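Local coordinates for protein cadherin-23 (Mus musculus, PDB 5UZ8) that probably acts in calcium-dependent cell adhesion and in the mechanotransduction of hearing, as a long cadherin whose consecutive repeats are joined by calcium-filled linkers, at residues Val213-Asp218 with Gly253-Leu258; Glu268-Asp273 with Phe291-Val296; Leu150-Leu155 with Ser200-Asn205; Val74-Val79 with Ala143-Phe148. All coordinates share one frame; numbering follows the deposited sequence.

Interaction 1: Val213-Asp218 with Gly253-Leu258. With CA (calcium ion), chain F; CA (calcium ion), chain E; CA (calcium ion), chain G; GSH (glutathione), chain L.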
loop_
_atom_site.group_PDB
_atom_site.type_symbol
_atom_site.label_atom_id
_atom_site.label_comp_id
_atom_site.label_asym_id
_atom_site.label_seq_id
_atom_site.Cartn_x
_atom_site.Cartn_y
_atom_site.Cartn_z
ATOM N N VAL A 213 1.574 -13.284 9.673
ATOM C CA VAL A 213 1.899 -13.282 11.092
ATOM C C VAL A 213 2.495 -14.635 11.421
ATOM O O VAL A 213 1.827 -15.659 11.304
ATOM C CB VAL A 213 0.648 -13.030 11.934
ATOM C CG1 VAL A 213 0.989 -12.979 13.421
ATOM C CG2 VAL A 213 -0.002 -11.739 11.496
ATOM N N LEU A 214 3.746 -14.622 11.831
ATOM C CA LEU A 214 4.497 -15.850 12.128
ATOM C C LEU A 214 4.290 -16.306 13.570
ATOM O O LEU A 214 4.185 -15.486 14.478
ATOM C CB LEU A 214 5.989 -15.623 11.851
ATOM C CG LEU A 214 6.294 -15.112 10.449
ATOM C CD1 LEU A 214 7.784 -14.828 10.300
ATOM C CD2 LEU A 214 5.816 -16.092 9.394
ATOM N N ASP A 215 4.295 -17.625 13.778
ATOM C CA ASP A 215 3.971 -18.215 15.074
ATOM C C ASP A 215 5.097 -18.034 16.085
ATOM O O ASP A 215 6.280 -18.158 15.741
ATOM C CB ASP A 215 3.701 -19.696 14.901
ATOM C CG ASP A 215 2.972 -20.309 16.064
ATOM O OD1 ASP A 215 2.035 -19.676 16.626
ATOM O OD2 ASP A 215 3.341 -21.467 16.398
ATOM N N VAL A 216 4.702 -17.764 17.313
ATOM C CA VAL A 216 5.524 -17.909 18.508
ATOM C C VAL A 216 4.835 -18.986 19.331
ATOM O O VAL A 216 3.592 -19.127 19.287
ATOM C CB VAL A 216 5.538 -16.574 19.291
ATOM C CG1 VAL A 216 6.175 -16.683 20.663
ATOM C CG2 VAL A 216 6.244 -15.546 18.435
ATOM N N ASN A 217 5.620 -19.785 20.035
ATOM C CA ASN A 217 5.013 -20.804 20.878
ATOM C C ASN A 217 4.466 -20.127 22.137
ATOM O O ASN A 217 5.161 -20.060 23.147
ATOM C CB ASN A 217 6.023 -21.884 21.279
ATOM C CG ASN A 217 5.348 -23.052 21.957
ATOM O OD1 ASN A 217 4.223 -23.412 21.593
ATOM N ND2 ASN A 217 5.983 -23.612 22.968
ATOM N N ASP A 218 3.249 -19.583 22.085
ATOM C CA ASP A 218 2.691 -18.884 23.245
ATOM C C ASP A 218 1.452 -19.564 23.817
ATOM O O ASP A 218 0.821 -19.004 24.678
ATOM C CB ASP A 218 2.422 -17.409 22.961
ATOM C CG ASP A 218 1.510 -17.153 21.717
ATOM O OD1 ASP A 218 1.238 -18.039 20.874
ATOM O OD2 ASP A 218 1.086 -15.969 21.579
ATOM N N GLY A 253 2.557 -26.013 13.773
ATOM C CA GLY A 253 3.728 -26.864 13.484
ATOM C C GLY A 253 4.274 -27.531 14.747
ATOM O O GLY A 253 3.496 -27.992 15.595
ATOM N N SER A 254 5.599 -27.547 14.882
ATOM C CA SER A 254 6.229 -28.162 16.048
ATOM C C SER A 254 5.748 -27.533 17.369
ATOM O O SER A 254 5.700 -28.220 18.386
ATOM C CB SER A 254 7.764 -28.124 15.938
ATOM O OG SER A 254 8.234 -26.790 15.824
ATOM N N ASN A 255 5.328 -26.258 17.340
ATOM C CA ASN A 255 4.822 -25.573 18.537
ATOM C C ASN A 255 3.513 -26.154 19.102
ATOM O O ASN A 255 3.142 -25.852 20.240
ATOM C CB ASN A 255 4.700 -24.054 18.311
ATOM C CG ASN A 255 6.052 -23.379 18.133
ATOM O OD1 ASN A 255 7.080 -23.903 18.586
ATOM N ND2 ASN A 255 6.068 -22.223 17.433
ATOM N N SER A 256 2.823 -26.954 18.287
ATOM C CA SER A 256 1.618 -27.658 18.712
ATOM C C SER A 256 1.701 -29.169 18.488
ATOM O O SER A 256 0.698 -29.872 18.643
ATOM C CB SER A 256 0.392 -27.071 18.012
ATOM O OG SER A 256 0.513 -27.145 16.603
ATOM N N GLN A 257 2.894 -29.682 18.242
ATOM C CA GLN A 257 3.107 -31.133 18.182
ATOM C C GLN A 257 3.322 -31.678 19.593
ATOM O O GLN A 257 4.242 -31.254 20.267
ATOM C CB GLN A 257 4.316 -31.457 17.292
ATOM C CG GLN A 257 3.966 -31.537 15.811
ATOM C CD GLN A 257 2.950 -32.630 15.558
ATOM O OE1 GLN A 257 3.248 -33.823 15.720
ATOM N NE2 GLN A 257 1.698 -32.229 15.276
ATOM N N LEU A 258 2.482 -32.606 20.029
ATOM C CA LEU A 258 2.417 -32.970 21.446
ATOM C C LEU A 258 2.956 -34.347 21.715
ATOM O O LEU A 258 2.720 -35.284 20.931
ATOM C CB LEU A 258 0.966 -32.924 21.925
ATOM C CG LEU A 258 0.249 -31.594 21.757
ATOM C CD1 LEU A 258 -1.212 -31.686 22.192
ATOM C CD2 LEU A 258 0.977 -30.505 22.522
HETATM CA CA CA F . 1.286 -18.944 18.696
HETATM CA CA CA E . 2.305 -24.653 22.057
HETATM CA CA CA G . -0.846 -15.972 20.152
HETATM N N1 GSH L . -3.866 -12.528 25.362
HETATM C CA1 GSH L . -2.556 -13.008 24.948
HETATM C C1 GSH L . -2.039 -12.123 23.839
HETATM O O11 GSH L . -2.796 -11.216 23.418
HETATM O O12 GSH L . -0.897 -12.360 23.376
HETATM C CB1 GSH L . -2.617 -14.472 24.471
HETATM C CG1 GSH L . -3.482 -14.641 23.222
HETATM C CD1 GSH L . -3.285 -16.007 22.608
HETATM O OE1 GSH L . -2.245 -16.306 22.028
HETATM N N2 GSH L . -4.325 -16.830 22.699
HETATM C CA2 GSH L . -4.391 -18.098 22.003
HETATM C C2 GSH L . -5.610 -18.181 21.130
HETATM O O2 GSH L . -6.097 -19.274 20.898
HETATM C CB2 GSH L . -4.359 -19.233 23.026
HETATM S SG2 GSH L . -2.778 -19.185 23.888
HETATM N N3 GSH L . -6.050 -17.034 20.596
HETATM C CA3 GSH L . -7.163 -16.959 19.669
HETATM C C3 GSH L . -8.327 -16.159 20.217
HETATM O O31 GSH L . -9.367 -16.131 19.520
HETATM O O32 GSH L . -8.209 -15.530 21.300
HETATM O O HOH W 1 8.235 -20.727 16.854
HETATM O O HOH W 2 -0.776 -13.624 20.861
#
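Asn-255 lays its side-chain amide against the side chains of Asp-215 and Asn-217. Its ND2 gives a nearly straight hydrogen bond (168°) to Asp-215 OD2, 3.0 Å away. The acceptor lies in the plane of the Asn-255 amide, yet OD2 is met from above the carboxylate plane. OD1 of Asn-255 rests 3.5 Å from CB of Asn-217, the two amide planes only 22° apart. The contact ties a linker between two cadherin repeats to the repeat that follows: Asp-215 to Asp-218 belong to the DXNDN-like sequence, and Asn-255 lies in a loop of the next repeat. Asn-217 OD1 and the backbone O of Asn-255 share one calcium ion, both at 2.3 Å, with Asp-249, Asp-251 and Asp-299 among its other ligands. Asp-215 divides its carboxylate: CG anti to the backbone N (chi1 -163°) lets OD1 bind a second calcium at 2.3 Å while OD2 takes the amide. An alanine in place of Asn-255 would keep the backbone ligand but would probably cost Asp-215 OD2 this donor and leave the side of Asn-217 uncovered. A water accepts from ND2 of Asn-255 at 2.7 Å. Asp-218 OD2 and glutathione OE1 share a third calcium.

Interaction 2: Glu268-Asp273 with Phe291-Val296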
loop_
_atom_site.group_PDB
_atom_site.type_symbol
_atom_site.label_atom_id
_atom_site.label_comp_id
_atom_site.label_asym_id
_atom_site.label_seq_id
_atom_site.Cartn_x
_atom_site.Cartn_y
_atom_site.Cartn_z
ATOM N N GLU A 268 4.877 -46.180 37.344
ATOM C CA GLU A 268 5.468 -47.527 37.134
ATOM C C GLU A 268 4.504 -48.676 36.739
ATOM O O GLU A 268 4.926 -49.658 36.125
ATOM C CB GLU A 268 6.308 -47.938 38.364
ATOM C CG GLU A 268 5.537 -48.291 39.665
ATOM C CD GLU A 268 4.675 -47.155 40.259
ATOM O OE1 GLU A 268 5.112 -45.962 40.233
ATOM O OE2 GLU A 268 3.529 -47.456 40.750
ATOM N N ALA A 269 3.224 -48.553 37.092
ATOM C CA ALA A 269 2.225 -49.562 36.750
ATOM C C ALA A 269 1.547 -49.344 35.383
ATOM O O ALA A 269 0.786 -50.214 34.936
ATOM C CB ALA A 269 1.172 -49.669 37.833
ATOM N N PHE A 270 1.784 -48.198 34.757
ATOM C CA PHE A 270 1.166 -47.872 33.474
ATOM C C PHE A 270 2.183 -47.284 32.507
ATOM O O PHE A 270 3.284 -46.903 32.908
ATOM C CB PHE A 270 0.055 -46.833 33.693
ATOM C CG PHE A 270 -1.047 -47.304 34.602
ATOM C CD1 PHE A 270 -0.936 -47.178 35.966
ATOM C CD2 PHE A 270 -2.185 -47.908 34.081
ATOM C CE1 PHE A 270 -1.924 -47.649 36.800
ATOM C CE2 PHE A 270 -3.199 -48.359 34.910
ATOM C CZ PHE A 270 -3.070 -48.231 36.271
ATOM N N SER A 271 1.786 -47.208 31.240
ATOM C CA SER A 271 2.582 -46.579 30.196
ATOM C C SER A 271 1.668 -45.776 29.312
ATOM O O SER A 271 0.501 -46.141 29.125
ATOM C CB SER A 271 3.276 -47.632 29.338
ATOM O OG SER A 271 4.309 -48.242 30.058
ATOM N N VAL A 272 2.186 -44.678 28.765
ATOM C CA VAL A 272 1.444 -43.946 27.751
ATOM C C VAL A 272 2.287 -43.879 26.482
ATOM O O VAL A 272 3.506 -43.628 26.541
ATOM C CB VAL A 272 1.031 -42.537 28.199
ATOM C CG1 VAL A 272 2.241 -41.629 28.417
ATOM C CG2 VAL A 272 0.065 -41.922 27.199
ATOM N N ASP A 273 1.656 -44.151 25.349
ATOM C CA ASP A 273 2.347 -44.045 24.064
ATOM C C ASP A 273 2.596 -42.570 23.871
ATOM O O ASP A 273 1.650 -41.777 23.888
ATOM C CB ASP A 273 1.452 -44.562 22.937
ATOM C CG ASP A 273 2.158 -44.548 21.572
ATOM O OD1 ASP A 273 2.334 -43.471 20.992
ATOM O OD2 ASP A 273 2.596 -45.626 21.112
ATOM N N PHE A 291 -5.148 -45.569 41.645
ATOM C CA PHE A 291 -4.084 -44.715 41.173
ATOM C C PHE A 291 -4.690 -43.358 40.833
ATOM O O PHE A 291 -5.805 -43.316 40.287
ATOM C CB PHE A 291 -3.474 -45.303 39.923
ATOM C CG PHE A 291 -2.944 -46.689 40.100
ATOM C CD1 PHE A 291 -3.770 -47.792 39.904
ATOM C CD2 PHE A 291 -1.638 -46.897 40.502
ATOM C CE1 PHE A 291 -3.295 -49.073 40.076
ATOM C CE2 PHE A 291 -1.150 -48.186 40.644
ATOM C CZ PHE A 291 -1.986 -49.270 40.452
ATOM N N ASN A 292 -3.990 -42.280 41.199
ATOM C CA ASN A 292 -4.296 -40.965 40.606
ATOM C C ASN A 292 -3.030 -40.506 39.901
ATOM O O ASN A 292 -2.083 -40.034 40.494
ATOM C CB ASN A 292 -4.854 -39.930 41.586
ATOM C CG ASN A 292 -5.744 -38.878 40.887
ATOM O OD1 ASN A 292 -6.019 -38.969 39.700
ATOM N ND2 ASN A 292 -6.189 -37.894 41.637
ATOM N N LEU A 293 -3.041 -40.738 38.597
ATOM C CA LEU A 293 -1.893 -40.496 37.723
ATOM C C LEU A 293 -1.935 -39.064 37.243
ATOM O O LEU A 293 -3.030 -38.444 37.183
ATOM C CB LEU A 293 -1.943 -41.404 36.510
ATOM C CG LEU A 293 -2.054 -42.902 36.803
ATOM C CD1 LEU A 293 -2.214 -43.739 35.528
ATOM C CD2 LEU A 293 -0.845 -43.329 37.584
ATOM N N THR A 294 -0.762 -38.526 36.945
ATOM C CA THR A 294 -0.675 -37.229 36.308
ATOM C C THR A 294 -0.260 -37.445 34.871
ATOM O O THR A 294 0.781 -38.075 34.621
ATOM C CB THR A 294 0.355 -36.343 37.015
ATOM O OG1 THR A 294 -0.103 -36.088 38.337
ATOM C CG2 THR A 294 0.459 -35.023 36.301
ATOM N N VAL A 295 -1.091 -36.991 33.939
ATOM C CA VAL A 295 -0.823 -37.149 32.499
ATOM C C VAL A 295 -0.322 -35.795 32.026
ATOM O O VAL A 295 -0.943 -34.767 32.321
ATOM C CB VAL A 295 -2.088 -37.543 31.729
ATOM C CG1 VAL A 295 -1.801 -37.770 30.252
ATOM C CG2 VAL A 295 -2.695 -38.808 32.320
ATOM N N VAL A 296 0.793 -35.791 31.313
ATOM C CA VAL A 296 1.426 -34.560 30.862
ATOM C C VAL A 296 1.441 -34.571 29.342
ATOM O O VAL A 296 1.777 -35.592 28.753
ATOM C CB VAL A 296 2.881 -34.496 31.340
ATOM C CG1 VAL A 296 3.542 -33.166 30.983
ATOM C CG2 VAL A 296 2.979 -34.780 32.821
#
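Phe-270 drives the edge of its ring into the face of Phe-291, a T-shaped stack with centroids 4.9 Å apart and planes at 84°. CE1 of Phe-270 leads, standing over the centre of the Phe-291 ring and 3.6 Å from its CG. Leu-293 closes the tight side: its CD1 lies over one face of Phe-270, 4.0 Å from the ring centroid in a CH-pi contact, offset toward the CD1 rim. This is the hydrophobic filling of a cadherin beta sandwich, with strand 270-272 in one sheet and strand 290-298 in the other; Leu-262, Leu-285 and Val-313 also pack on Phe-270. Away from this stack the fit is looser round Phe-291, a residue partly exposed to solvent; the buried Ala-269 offers its ring only a methyl, CB 3.9 Å from CE2 of Phe-291, approaching obliquely. A serine in place of Phe-291 removes the ring, and would probably leave the Phe-270 edge without its partner and open a gap beside Ala-269.

Interaction 3: Leu150-Leu155 with Ser200-Asn205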
loop_
_atom_site.group_PDB
_atom_site.type_symbol
_atom_site.label_atom_id
_atom_site.label_comp_id
_atom_site.label_asym_id
_atom_site.label_seq_id
_atom_site.Cartn_x
_atom_site.Cartn_y
_atom_site.Cartn_z
ATOM N N LEU A 150 1.647 16.497 -4.147
ATOM C CA LEU A 150 1.748 16.135 -2.755
ATOM C C LEU A 150 0.807 14.974 -2.509
ATOM O O LEU A 150 -0.322 14.998 -2.992
ATOM C CB LEU A 150 1.387 17.288 -1.839
ATOM C CG LEU A 150 2.321 18.485 -1.913
ATOM C CD1 LEU A 150 1.917 19.525 -0.874
ATOM C CD2 LEU A 150 3.761 18.021 -1.670
ATOM N N ILE A 151 1.298 13.976 -1.775
ATOM C CA ILE A 151 0.632 12.697 -1.574
ATOM C C ILE A 151 0.271 12.481 -0.097
ATOM O O ILE A 151 1.089 12.665 0.769
ATOM C CB ILE A 151 1.520 11.554 -2.074
ATOM C CG1 ILE A 151 1.691 11.694 -3.589
ATOM C CG2 ILE A 151 0.925 10.179 -1.728
ATOM C CD1 ILE A 151 2.707 10.742 -4.165
ATOM N N GLU A 152 -0.975 12.091 0.157
ATOM C CA GLU A 152 -1.482 11.759 1.483
ATOM C C GLU A 152 -1.791 10.246 1.466
ATOM O O GLU A 152 -2.600 9.807 0.657
ATOM C CB GLU A 152 -2.754 12.581 1.718
ATOM C CG GLU A 152 -3.531 12.295 2.981
ATOM C CD GLU A 152 -4.631 13.308 3.262
ATOM O OE1 GLU A 152 -5.110 14.022 2.350
ATOM O OE2 GLU A 152 -5.028 13.406 4.433
ATOM N N TYR A 153 -1.087 9.468 2.296
ATOM C CA TYR A 153 -1.333 8.031 2.468
ATOM C C TYR A 153 -2.409 7.734 3.487
ATOM O O TYR A 153 -2.547 8.430 4.493
ATOM C CB TYR A 153 -0.055 7.306 2.877
ATOM C CG TYR A 153 1.018 7.446 1.828
ATOM C CD1 TYR A 153 0.980 6.702 0.669
ATOM C CD2 TYR A 153 2.048 8.340 1.975
ATOM C CE1 TYR A 153 1.956 6.831 -0.311
ATOM C CE2 TYR A 153 3.005 8.501 0.982
ATOM C CZ TYR A 153 2.956 7.694 -0.161
ATOM O OH TYR A 153 3.877 7.848 -1.190
ATOM N N SER A 154 -3.186 6.702 3.228
ATOM C CA SER A 154 -4.163 6.225 4.204
ATOM C C SER A 154 -4.341 4.705 4.042
ATOM O O SER A 154 -3.839 4.117 3.103
ATOM C CB SER A 154 -5.492 6.944 4.039
ATOM O OG SER A 154 -6.042 6.704 2.754
ATOM N N LEU A 155 -4.994 4.087 5.018
ATOM C CA LEU A 155 -5.383 2.673 4.943
ATOM C C LEU A 155 -6.882 2.693 4.911
ATOM O O LEU A 155 -7.520 3.439 5.661
ATOM C CB LEU A 155 -4.946 1.879 6.187
ATOM C CG LEU A 155 -3.479 1.607 6.359
ATOM C CD1 LEU A 155 -3.239 0.833 7.652
ATOM C CD2 LEU A 155 -2.888 0.845 5.165
ATOM N N SER A 200 -13.320 15.973 -6.053
ATOM C CA SER A 200 -13.316 15.900 -7.518
ATOM C C SER A 200 -12.024 16.338 -8.223
ATOM O O SER A 200 -11.855 15.985 -9.392
ATOM C CB SER A 200 -14.518 16.671 -8.097
ATOM O OG SER A 200 -14.249 18.065 -8.207
ATOM N N ASN A 201 -11.115 17.078 -7.539
ATOM C CA ASN A 201 -9.820 17.463 -8.158
ATOM C C ASN A 201 -8.674 16.700 -7.468
ATOM O O ASN A 201 -7.537 17.046 -7.662
ATOM C CB ASN A 201 -9.583 19.028 -8.167
ATOM C CG ASN A 201 -8.492 19.530 -9.202
ATOM O OD1 ASN A 201 -8.235 18.943 -10.261
ATOM N ND2 ASN A 201 -7.892 20.655 -8.883
ATOM N N ARG A 202 -8.989 15.627 -6.745
ATOM C CA ARG A 202 -7.969 14.754 -6.142
ATOM C C ARG A 202 -7.947 13.421 -6.869
ATOM O O ARG A 202 -9.010 12.837 -7.104
ATOM C CB ARG A 202 -8.242 14.529 -4.658
ATOM C CG ARG A 202 -8.270 15.820 -3.854
ATOM C CD ARG A 202 -8.279 15.600 -2.349
ATOM N NE ARG A 202 -6.993 15.121 -1.890
ATOM C CZ ARG A 202 -6.720 14.695 -0.666
ATOM N NH1 ARG A 202 -7.643 14.691 0.294
ATOM N NH2 ARG A 202 -5.517 14.248 -0.396
ATOM N N ARG A 203 -6.754 12.953 -7.204
ATOM C CA ARG A 203 -6.536 11.685 -7.856
ATOM C C ARG A 203 -5.886 10.717 -6.880
ATOM O O ARG A 203 -5.192 11.115 -5.944
ATOM C CB ARG A 203 -5.627 11.866 -9.082
ATOM C CG ARG A 203 -6.261 12.557 -10.248
ATOM C CD ARG A 203 -5.270 12.829 -11.370
ATOM N NE ARG A 203 -5.941 13.323 -12.579
ATOM C CZ ARG A 203 -6.523 12.568 -13.513
ATOM N NH1 ARG A 203 -7.069 13.145 -14.565
ATOM N NH2 ARG A 203 -6.538 11.244 -13.439
ATOM N N GLU A 204 -6.125 9.434 -7.118
ATOM C CA GLU A 204 -5.664 8.395 -6.219
ATOM C C GLU A 204 -5.319 7.103 -6.942
ATOM O O GLU A 204 -5.786 6.855 -8.083
ATOM C CB GLU A 204 -6.736 8.097 -5.187
ATOM C CG GLU A 204 -8.002 7.453 -5.739
ATOM C CD GLU A 204 -9.093 7.356 -4.693
ATOM O OE1 GLU A 204 -9.662 6.266 -4.525
ATOM O OE2 GLU A 204 -9.405 8.377 -4.035
ATOM N N ASN A 205 -4.664 6.233 -6.193
ATOM C CA ASN A 205 -4.519 4.838 -6.550
ATOM C C ASN A 205 -4.361 4.061 -5.258
ATOM O O ASN A 205 -3.926 4.613 -4.217
ATOM C CB ASN A 205 -3.284 4.596 -7.427
ATOM C CG ASN A 205 -3.585 4.648 -8.918
ATOM O OD1 ASN A 205 -4.495 3.984 -9.401
ATOM N ND2 ASN A 205 -2.809 5.432 -9.661
HETATM O O HOH W 3 -8.197 13.489 2.783
#
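Glu-152, on edge strand 151-155, and Arg-202, just ahead of strand 204-214, face each other across strand 184-193, which runs antiparallel between the two strands, so no backbone bond joins them directly. The sheet is one half of a cadherin beta sandwich, and a surface salt bridge spans one of its inner strands. Glu-152 reaches out with CG anti to the backbone N (chi1 174°) and the chain extended beyond it, while the Arg-202 chain bends at chi3 (71°) to bring its guanidinium round. A single oxygen, Glu-152 OE1, does the work: NH2 of Arg-202 donates to it at 2.8 Å, in the guanidinium plane and onto the anti lone pair, and NH1 adds a weak bond at 3.3 Å. Carboxylate and guanidinium lie nearly coplanar. Arg-202 NE is held separately by the backbone O of Asp-193, a residue of a calcium site, which probably helps fix the rotation of the guanidinium. One water closes the far corner, accepting from Arg-202 NH1 at 2.8 Å and donating to Glu-152 OE1.

Interaction 4: Val74-Val79 with Ala143-Phe148. With CA (calcium ion), chain J; CA (calcium ion), chain I; CA (calcium ion), chain K.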
loop_
_atom_site.group_PDB
_atom_site.type_symbol
_atom_site.label_atom_id
_atom_site.label_comp_id
_atom_site.label_asym_id
_atom_site.label_seq_id
_atom_site.Cartn_x
_atom_site.Cartn_y
_atom_site.Cartn_z
ATOM N N VAL A 74 0.035 20.857 -25.496
ATOM C CA VAL A 74 1.237 20.960 -24.664
ATOM C C VAL A 74 1.018 20.233 -23.335
ATOM O O VAL A 74 -0.103 20.188 -22.811
ATOM C CB VAL A 74 1.620 22.437 -24.444
ATOM C CG1 VAL A 74 0.682 23.145 -23.476
ATOM C CG2 VAL A 74 3.062 22.569 -24.000
ATOM N N ASP A 75 2.099 19.658 -22.846
ATOM C CA ASP A 75 2.151 18.897 -21.612
ATOM C C ASP A 75 3.110 19.613 -20.640
ATOM O O ASP A 75 4.304 19.716 -20.906
ATOM C CB ASP A 75 2.688 17.504 -21.943
ATOM C CG ASP A 75 2.755 16.573 -20.722
ATOM O OD1 ASP A 75 2.341 16.949 -19.603
ATOM O OD2 ASP A 75 3.245 15.451 -20.894
ATOM N N TYR A 76 2.588 20.076 -19.503
ATOM C CA TYR A 76 3.398 20.751 -18.498
ATOM C C TYR A 76 4.526 19.844 -18.030
ATOM O O TYR A 76 5.596 20.316 -17.718
ATOM C CB TYR A 76 2.554 21.189 -17.282
ATOM C CG TYR A 76 3.354 21.962 -16.270
ATOM C CD1 TYR A 76 3.589 23.352 -16.429
ATOM C CD2 TYR A 76 3.915 21.329 -15.169
ATOM C CE1 TYR A 76 4.329 24.049 -15.506
ATOM C CE2 TYR A 76 4.642 22.037 -14.248
ATOM C CZ TYR A 76 4.858 23.376 -14.427
ATOM O OH TYR A 76 5.593 24.055 -13.505
ATOM N N GLU A 77 4.279 18.540 -17.991
ATOM C CA GLU A 77 5.316 17.621 -17.578
ATOM C C GLU A 77 6.491 17.532 -18.578
ATOM O O GLU A 77 7.523 16.989 -18.216
ATOM C CB GLU A 77 4.733 16.244 -17.233
ATOM C CG GLU A 77 4.033 16.191 -15.884
ATOM C CD GLU A 77 2.782 17.066 -15.754
ATOM O OE1 GLU A 77 2.810 17.912 -14.864
ATOM O OE2 GLU A 77 1.760 16.905 -16.482
ATOM N N GLU A 78 6.335 18.111 -19.790
ATOM C CA GLU A 78 7.409 18.184 -20.801
ATOM C C GLU A 78 7.887 19.610 -21.060
ATOM O O GLU A 78 9.064 19.824 -21.330
ATOM C CB GLU A 78 6.923 17.596 -22.130
ATOM C CG GLU A 78 6.606 16.113 -22.069
ATOM C CD GLU A 78 7.810 15.281 -21.672
ATOM O OE1 GLU A 78 8.955 15.743 -21.872
ATOM O OE2 GLU A 78 7.622 14.168 -21.148
ATOM N N VAL A 79 6.970 20.574 -21.000
ATOM C CA VAL A 79 7.236 21.955 -21.414
ATOM C C VAL A 79 6.639 22.950 -20.421
ATOM O O VAL A 79 5.454 22.896 -20.150
ATOM C CB VAL A 79 6.586 22.208 -22.786
ATOM C CG1 VAL A 79 6.713 23.665 -23.222
ATOM C CG2 VAL A 79 7.141 21.236 -23.829
ATOM N N ALA A 143 3.721 12.754 -10.850
ATOM C CA ALA A 143 4.424 13.534 -11.875
ATOM C C ALA A 143 4.021 15.010 -12.036
ATOM O O ALA A 143 4.693 15.734 -12.760
ATOM C CB ALA A 143 4.297 12.806 -13.216
ATOM N N ASP A 144 2.985 15.476 -11.332
ATOM C CA ASP A 144 2.609 16.886 -11.371
ATOM C C ASP A 144 3.564 17.726 -10.505
ATOM O O ASP A 144 4.640 17.246 -10.108
ATOM C CB ASP A 144 1.143 17.043 -10.943
ATOM C CG ASP A 144 0.194 16.315 -11.877
ATOM O OD1 ASP A 144 0.306 16.498 -13.103
ATOM O OD2 ASP A 144 -0.628 15.519 -11.387
ATOM N N SER A 145 3.175 18.958 -10.249
ATOM C CA SER A 145 3.952 19.906 -9.484
ATOM C C SER A 145 3.128 20.517 -8.345
ATOM O O SER A 145 1.898 20.505 -8.349
ATOM C CB SER A 145 4.507 20.980 -10.408
ATOM O OG SER A 145 5.433 20.351 -11.332
ATOM N N GLY A 146 3.836 21.025 -7.353
ATOM C CA GLY A 146 3.201 21.735 -6.259
ATOM C C GLY A 146 2.183 20.844 -5.564
ATOM O O GLY A 146 2.447 19.688 -5.361
ATOM N N ASN A 147 1.052 21.420 -5.177
ATOM C CA ASN A 147 0.025 20.676 -4.404
ATOM C C ASN A 147 -0.508 19.454 -5.142
ATOM O O ASN A 147 -0.830 18.447 -4.520
ATOM C CB ASN A 147 -1.150 21.552 -3.987
ATOM C CG ASN A 147 -1.710 21.141 -2.648
ATOM O OD1 ASN A 147 -1.005 21.302 -1.644
ATOM N ND2 ASN A 147 -2.939 20.611 -2.601
ATOM N N PHE A 148 -0.564 19.547 -6.468
ATOM C CA PHE A 148 -1.013 18.453 -7.289
ATOM C C PHE A 148 -0.132 17.213 -7.242
ATOM O O PHE A 148 -0.551 16.139 -7.702
ATOM C CB PHE A 148 -1.138 18.944 -8.743
ATOM C CG PHE A 148 -2.170 20.004 -8.960
ATOM C CD1 PHE A 148 -3.268 20.171 -8.104
ATOM C CD2 PHE A 148 -2.108 20.781 -10.107
ATOM C CE1 PHE A 148 -4.236 21.119 -8.367
ATOM C CE2 PHE A 148 -3.082 21.718 -10.385
ATOM C CZ PHE A 148 -4.155 21.908 -9.510
HETATM CA CA CA J . 0.281 18.135 -14.738
HETATM CA CA CA I . -1.279 14.529 -9.318
HETATM CA CA CA K . 0.418 16.609 -18.294
HETATM O O HOH W 4 7.259 22.623 -11.848
HETATM O O HOH W 5 4.888 18.516 -13.271
HETATM O O HOH W 6 0.768 14.303 -17.945
HETATM O O HOH W 7 -0.332 15.934 -20.531
#
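In the calcium-filled linker between two consecutive cadherin repeats, Glu-77 of the first repeat meets Asp-144 of the second around a shared ion. Asp-75 to Glu-77 correspond to the DRE motif, with tyrosine in the middle, and Asp-144 closes the DXD motif begun by Asp-142. Glu-77 grips the shared calcium with both oxygens, OE1 at 2.5 Å and OE2 at 2.6 Å, and Asp-144 OD1 binds it at 2.3 Å. The two carboxylates stand almost perpendicular, planes 79° apart, and the metal probably screens their like charges. Each also reaches a further ion: Glu-77 OE2 bridges to one it shares with Asp-75 OD1, and Asp-144 OD2 binds another together with the backbone O of Phe-148. The bend of Glu-77 at chi2 (64°) turns its carboxylate toward the metals, and an Asx turn, with Glu-77 N at 3.0 Å, holds Asp-75 OD1, itself a calcium ligand. One water donates to Glu-77 OE1 and to the backbone O of Ala-143 and accepts from Ser-145 OG. That hydroxyl lies in the plane of the Tyr-76 ring, 3.5 Å from CE2 at its edge, and a second water joins Ser-145 OG, at 3.0 Å, to Tyr-76 OH, at 2.8 Å.

Only interaction 2 is a core contact, built from aromatic and aliphatic groups between the two sheets of one repeat; the other three lie at the surface and run on charge, metal and water. Interactions 1 and 4 sit at successive linkers, their centres about 53 Å apart: in interaction 4 the shared ion joins one repeat to the next, in interaction 1 it joins the linker to the following repeat. Interaction 1 has a direct amide-to-carboxylate bond, whereas in interaction 4 no direct hydrogen bond crosses and waters bridge the two segments. Interaction 3 needs no metal in its salt bridge, yet it touches interaction 4 through Asn-201 and Phe-148 and shares strand 204-214 with interaction 1.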